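Long-range contact in 5,10-methylenetetrahydromethanopterin reductase (Methanopyrus kandleri, PDB 1EZW), which catalyses the reversible, coenzyme F420-dependent reduction of methylenetetrahydromethanopterin to methyltetrahydromethanopterin, a one-carbon step of methanogenesis from carbon dioxide: residues Lys135-Val147 and Ala159-Phe173. Sequence-based numbering, arbitrary orientation. Where two conformers were deposited one is given.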
loop_
_atom_site.group_PDB
_atom_site.type_symbol
_atom_site.label_atom_id
_atom_site.label_comp_id
_atom_site.label_asym_id
_atom_site.label_seq_id
_atom_site.Cartn_x
_atom_site.Cartn_y
_atom_site.Cartn_z
ATOM N N LYS A 135 1.717 23.340 -20.064
ATOM C CA LYS A 135 2.809 22.439 -20.371
ATOM C C LYS A 135 4.168 23.061 -19.997
ATOM O O LYS A 135 5.022 22.396 -19.384
ATOM C CB LYS A 135 2.803 22.054 -21.862
ATOM C CG LYS A 135 3.830 20.979 -22.119
ATOM C CD LYS A 135 4.224 20.829 -23.583
ATOM C CE LYS A 135 5.324 19.767 -23.710
ATOM N NZ LYS A 135 6.140 19.842 -24.963
ATOM N N GLU A 136 4.404 24.322 -20.378
ATOM C CA GLU A 136 5.682 24.945 -20.029
ATOM C C GLU A 136 5.899 24.981 -18.514
ATOM O O GLU A 136 7.002 24.729 -18.044
ATOM C CB GLU A 136 5.784 26.368 -20.589
ATOM C CG GLU A 136 5.858 26.386 -22.084
ATOM C CD GLU A 136 7.025 25.581 -22.611
ATOM O OE1 GLU A 136 6.815 24.836 -23.587
ATOM O OE2 GLU A 136 8.150 25.688 -22.059
ATOM N N VAL A 137 4.861 25.306 -17.760
ATOM C CA VAL A 137 5.003 25.350 -16.311
ATOM C C VAL A 137 5.323 23.963 -15.738
ATOM O O VAL A 137 6.201 23.813 -14.884
ATOM C CB VAL A 137 3.728 25.909 -15.659
ATOM C CG1 VAL A 137 3.748 25.664 -14.120
ATOM C CG2 VAL A 137 3.625 27.420 -15.969
ATOM N N ILE A 138 4.600 22.953 -16.202
ATOM C CA ILE A 138 4.875 21.615 -15.701
ATOM C C ILE A 138 6.282 21.161 -15.967
ATOM O O ILE A 138 6.938 20.643 -15.071
ATOM C CB ILE A 138 3.866 20.598 -16.307
ATOM C CG1 ILE A 138 2.461 20.914 -15.785
ATOM C CG2 ILE A 138 4.316 19.159 -15.972
ATOM C CD1 ILE A 138 1.371 20.013 -16.454
ATOM N N TYR A 139 6.792 21.353 -17.191
ATOM C CA TYR A 139 8.123 20.860 -17.473
ATOM C C TYR A 139 9.218 21.690 -16.819
ATOM O O TYR A 139 10.253 21.143 -16.462
ATOM C CB TYR A 139 8.293 20.662 -18.993
ATOM C CG TYR A 139 7.547 19.369 -19.355
ATOM C CD1 TYR A 139 6.164 19.374 -19.582
ATOM C CD2 TYR A 139 8.226 18.151 -19.354
ATOM C CE1 TYR A 139 5.447 18.171 -19.805
ATOM C CE2 TYR A 139 7.529 16.924 -19.577
ATOM C CZ TYR A 139 6.150 16.956 -19.795
ATOM O OH TYR A 139 5.445 15.790 -19.997
ATOM N N GLN A 140 8.990 22.993 -16.632
ATOM C CA GLN A 140 9.971 23.753 -15.856
ATOM C C GLN A 140 10.037 23.171 -14.434
ATOM O O GLN A 140 11.125 23.048 -13.862
ATOM C CB GLN A 140 9.628 25.236 -15.743
ATOM C CG GLN A 140 9.895 26.034 -17.052
ATOM C CD GLN A 140 9.781 27.522 -16.791
ATOM O OE1 GLN A 140 10.164 27.984 -15.714
ATOM N NE2 GLN A 140 9.308 28.296 -17.799
ATOM N N TYR A 141 8.883 22.792 -13.883
ATOM C CA TYR A 141 8.800 22.212 -12.532
ATOM C C TYR A 141 9.539 20.863 -12.494
ATOM O O TYR A 141 10.327 20.588 -11.590
ATOM C CB TYR A 141 7.314 22.036 -12.177
ATOM C CG TYR A 141 7.050 21.564 -10.758
ATOM C CD1 TYR A 141 6.654 22.453 -9.770
ATOM C CD2 TYR A 141 7.213 20.220 -10.416
ATOM C CE1 TYR A 141 6.409 22.017 -8.440
ATOM C CE2 TYR A 141 6.971 19.772 -9.100
ATOM C CZ TYR A 141 6.570 20.670 -8.124
ATOM O OH TYR A 141 6.259 20.236 -6.829
ATOM N N LEU A 142 9.283 20.015 -13.483
ATOM C CA LEU A 142 9.933 18.703 -13.566
ATOM C C LEU A 142 11.441 18.797 -13.811
ATOM O O LEU A 142 12.180 17.861 -13.479
ATOM C CB LEU A 142 9.270 17.852 -14.663
ATOM C CG LEU A 142 7.828 17.459 -14.422
ATOM C CD1 LEU A 142 7.310 16.711 -15.671
ATOM C CD2 LEU A 142 7.754 16.514 -13.213
ATOM N N GLU A 143 11.908 19.912 -14.403
ATOM C CA GLU A 143 13.344 20.100 -14.587
ATOM C C GLU A 143 13.997 20.577 -13.290
ATOM O O GLU A 143 15.229 20.703 -13.218
ATOM C CB GLU A 143 13.641 21.113 -15.724
ATOM C CG GLU A 143 13.223 20.598 -17.117
ATOM C CD GLU A 143 14.195 19.591 -17.701
ATOM O OE1 GLU A 143 15.085 19.122 -16.959
ATOM O OE2 GLU A 143 14.078 19.260 -18.912
ATOM N N GLY A 144 13.181 20.849 -12.267
ATOM C CA GLY A 144 13.700 21.281 -10.969
ATOM C C GLY A 144 13.541 22.759 -10.641
ATOM O O GLY A 144 13.899 23.207 -9.523
ATOM N N GLY A 145 12.992 23.507 -11.590
ATOM C CA GLY A 145 12.765 24.926 -11.398
ATOM C C GLY A 145 14.052 25.711 -11.253
ATOM O O GLY A 145 15.139 25.219 -11.569
ATOM N N PRO A 146 13.957 26.941 -10.756
ATOM C CA PRO A 146 12.699 27.573 -10.366
ATOM C C PRO A 146 11.815 27.821 -11.590
ATOM O O PRO A 146 12.304 28.094 -12.699
ATOM C CB PRO A 146 13.157 28.882 -9.722
ATOM C CG PRO A 146 14.399 29.188 -10.570
ATOM C CD PRO A 146 15.084 27.849 -10.469
ATOM N N VAL A 147 10.514 27.702 -11.404
ATOM C CA VAL A 147 9.636 27.975 -12.513
ATOM C C VAL A 147 9.473 29.499 -12.599
ATOM O O VAL A 147 9.210 30.143 -11.609
ATOM C CB VAL A 147 8.259 27.375 -12.290
ATOM C CG1 VAL A 147 7.379 27.720 -13.470
ATOM C CG2 VAL A 147 8.379 25.864 -12.061
ATOM N N ALA A 159 9.159 30.658 -8.694
ATOM C CA ALA A 159 8.675 29.518 -7.922
ATOM C C ALA A 159 9.670 28.378 -7.786
ATOM O O ALA A 159 9.797 27.565 -8.691
ATOM C CB ALA A 159 7.391 29.018 -8.566
ATOM N N ASP A 160 10.387 28.334 -6.662
ATOM C CA ASP A 160 11.349 27.285 -6.468
ATOM C C ASP A 160 10.590 25.972 -6.296
ATOM O O ASP A 160 9.375 25.957 -6.012
ATOM C CB ASP A 160 12.241 27.595 -5.265
ATOM C CG ASP A 160 11.491 27.620 -3.970
ATOM O OD1 ASP A 160 10.406 28.232 -3.883
ATOM O OD2 ASP A 160 12.009 27.037 -3.000
ATOM N N VAL A 161 11.317 24.893 -6.515
ATOM C CA VAL A 161 10.742 23.551 -6.477
ATOM C C VAL A 161 11.614 22.614 -5.680
ATOM O O VAL A 161 12.799 22.493 -5.936
ATOM C CB VAL A 161 10.648 22.985 -7.909
ATOM C CG1 VAL A 161 10.058 21.579 -7.876
ATOM C CG2 VAL A 161 9.777 23.894 -8.788
ATOM N N LYS A 162 11.039 21.937 -4.703
ATOM C CA LYS A 162 11.825 20.976 -3.963
ATOM C C LYS A 162 11.507 19.569 -4.422
ATOM O O LYS A 162 12.420 18.764 -4.603
ATOM C CB LYS A 162 11.573 21.087 -2.463
ATOM C CG LYS A 162 12.461 22.104 -1.770
ATOM C CD LYS A 162 11.591 22.856 -0.812
ATOM C CE LYS A 162 10.609 23.655 -1.628
ATOM N NZ LYS A 162 11.259 24.532 -2.634
ATOM N N ALA A 163 10.221 19.274 -4.621
ATOM C CA ALA A 163 9.814 17.916 -5.024
ATOM C C ALA A 163 10.522 17.470 -6.284
ATOM O O ALA A 163 10.684 18.258 -7.238
ATOM C CB ALA A 163 8.300 17.867 -5.249
ATOM N N ARG A 164 10.977 16.231 -6.278
ATOM C CA ARG A 164 11.602 15.710 -7.468
ATOM C C ARG A 164 10.862 14.461 -7.946
ATOM O O ARG A 164 10.444 13.605 -7.152
ATOM C CB ARG A 164 13.070 15.365 -7.231
ATOM C CG ARG A 164 13.986 16.616 -7.143
ATOM C CD ARG A 164 14.044 17.371 -8.484
ATOM N NE ARG A 164 14.930 18.543 -8.402
ATOM C CZ ARG A 164 14.602 19.705 -7.842
ATOM N NH1 ARG A 164 15.482 20.721 -7.806
ATOM N NH2 ARG A 164 13.384 19.880 -7.365
ATOM N N SER A 165 10.713 14.359 -9.265
ATOM C CA SER A 165 10.108 13.184 -9.875
ATOM C C SER A 165 11.247 12.203 -10.159
ATOM O O SER A 165 12.385 12.453 -9.770
ATOM C CB SER A 165 9.450 13.563 -11.211
ATOM O OG SER A 165 10.445 14.055 -12.123
ATOM N N ILE A 166 10.959 11.110 -10.849
ATOM C CA ILE A 166 12.021 10.169 -11.209
ATOM C C ILE A 166 12.339 10.310 -12.695
ATOM O O ILE A 166 13.514 10.374 -13.078
ATOM C CB ILE A 166 11.592 8.752 -10.815
ATOM C CG1 ILE A 166 11.720 8.657 -9.295
ATOM C CG2 ILE A 166 12.450 7.647 -11.538
ATOM C CD1 ILE A 166 11.102 7.472 -8.727
ATOM N N GLN A 167 11.312 10.418 -13.533
ATOM C CA GLN A 167 11.566 10.560 -14.978
ATOM C C GLN A 167 11.905 11.990 -15.374
ATOM O O GLN A 167 12.356 12.209 -16.506
ATOM C CB GLN A 167 10.338 10.202 -15.802
ATOM C CG GLN A 167 9.810 8.824 -15.597
ATOM C CD GLN A 167 8.605 8.596 -16.491
ATOM O OE1 GLN A 167 8.751 8.300 -17.685
ATOM N NE2 GLN A 167 7.401 8.780 -15.938
ATOM N N GLY A 168 11.673 12.962 -14.487
ATOM C CA GLY A 168 11.925 14.354 -14.879
ATOM C C GLY A 168 11.162 14.729 -16.161
ATOM O O GLY A 168 9.982 14.404 -16.316
ATOM N N SER A 169 11.806 15.437 -17.088
ATOM C CA SER A 169 11.099 15.804 -18.301
ATOM C C SER A 169 10.800 14.645 -19.261
ATOM O O SER A 169 10.176 14.863 -20.301
ATOM C CB SER A 169 11.836 16.937 -19.029
ATOM O OG SER A 169 13.133 16.523 -19.361
ATOM N N ASP A 170 11.221 13.424 -18.923
ATOM C CA ASP A 170 10.908 12.248 -19.753
ATOM C C ASP A 170 9.438 11.828 -19.540
ATOM O O ASP A 170 8.932 10.950 -20.254
ATOM C CB ASP A 170 11.815 11.058 -19.434
ATOM C CG ASP A 170 13.203 11.209 -20.021
ATOM O OD1 ASP A 170 14.073 10.368 -19.707
ATOM O OD2 ASP A 170 13.410 12.160 -20.803
ATOM N N ILE A 171 8.755 12.415 -18.541
ATOM C CA ILE A 171 7.330 12.080 -18.369
ATOM C C ILE A 171 6.599 12.469 -19.642
ATOM O O ILE A 171 6.737 13.595 -20.125
ATOM C CB ILE A 171 6.700 12.866 -17.171
ATOM C CG1 ILE A 171 7.363 12.385 -15.887
ATOM C CG2 ILE A 171 5.177 12.629 -17.116
ATOM C CD1 ILE A 171 6.792 13.067 -14.601
ATOM N N PRO A 172 5.837 11.540 -20.231
ATOM C CA PRO A 172 5.107 11.846 -21.471
ATOM C C PRO A 172 3.962 12.806 -21.292
ATOM O O PRO A 172 3.223 12.733 -20.319
ATOM C CB PRO A 172 4.592 10.489 -21.946
ATOM C CG PRO A 172 5.380 9.464 -21.187
ATOM C CD PRO A 172 5.640 10.140 -19.823
ATOM N N PHE A 173 3.801 13.702 -22.267
ATOM C CA PHE A 173 2.735 14.664 -22.242
ATOM C C PHE A 173 1.733 14.333 -23.332
ATOM O O PHE A 173 2.044 14.441 -24.519
ATOM C CB PHE A 173 3.285 16.085 -22.509
ATOM C CG PHE A 173 2.255 17.169 -22.386
ATOM C CD1 PHE A 173 1.771 17.578 -21.124
ATOM C CD2 PHE A 173 1.765 17.810 -23.527
ATOM C CE1 PHE A 173 0.831 18.598 -21.002
ATOM C CE2 PHE A 173 0.815 18.836 -23.409
ATOM C CZ PHE A 173 0.343 19.239 -22.163
HETATM O O HOH W 1 10.040 18.335 -9.913
HETATM O O HOH W 2 11.429 16.390 -11.229
HETATM O O HOH W 3 14.647 15.832 -16.605
HETATM O O HOH W 4 13.728 25.403 -7.890
#
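Tyr139 and Phe173 meet where, in this TIM barrel, the end of helix 127-142 packs against the loop leading into barrel strand 173-176. Leu142 CD1 lies over the rim of one face of the tyrosine ring, Tyr139 CE1 touches Phe173 CD1 at 4.0 Å, and backbone oxygens of Ser169 and Ile171 lie near another part of the edge. Tyrosine suits this mixed setting because its hydroxyl donates to Ile171 O, 2.6 Å from OH, from above the carbonyl plane. A phenylalanine in place of Tyr139 would probably leave the Ile171 carbonyl without this donor. Phe173 turns one ring face to Lys135, whose CG sits 3.8 Å from the ring centroid in a CH-pi contact. The extended lysine chain, its CG opposite the backbone N (chi1 -173°), runs over that face and carries NZ on to Ile189 O. Leu142 spreads both methyls against Ile171 CD1 (3.8 Å from CD1), a branched apolar side chain suiting this buried spot. Just past the last helical turn, Gly144 forms a Schellman motif; a side chain here would jam against the carbonyl oxygen of Glu143 and crowd Arg164, whose guanidinium face lies over Gly144 CA. Val161 puts CG1 over the centre of the Tyr141 ring, whose hydroxyl bonds to Tyr40 O of a neighbouring subunit. At the far end a single antiparallel bridge pairs Val147 with Ala159, Val147 N lying 2.8 Å from Ala159 O.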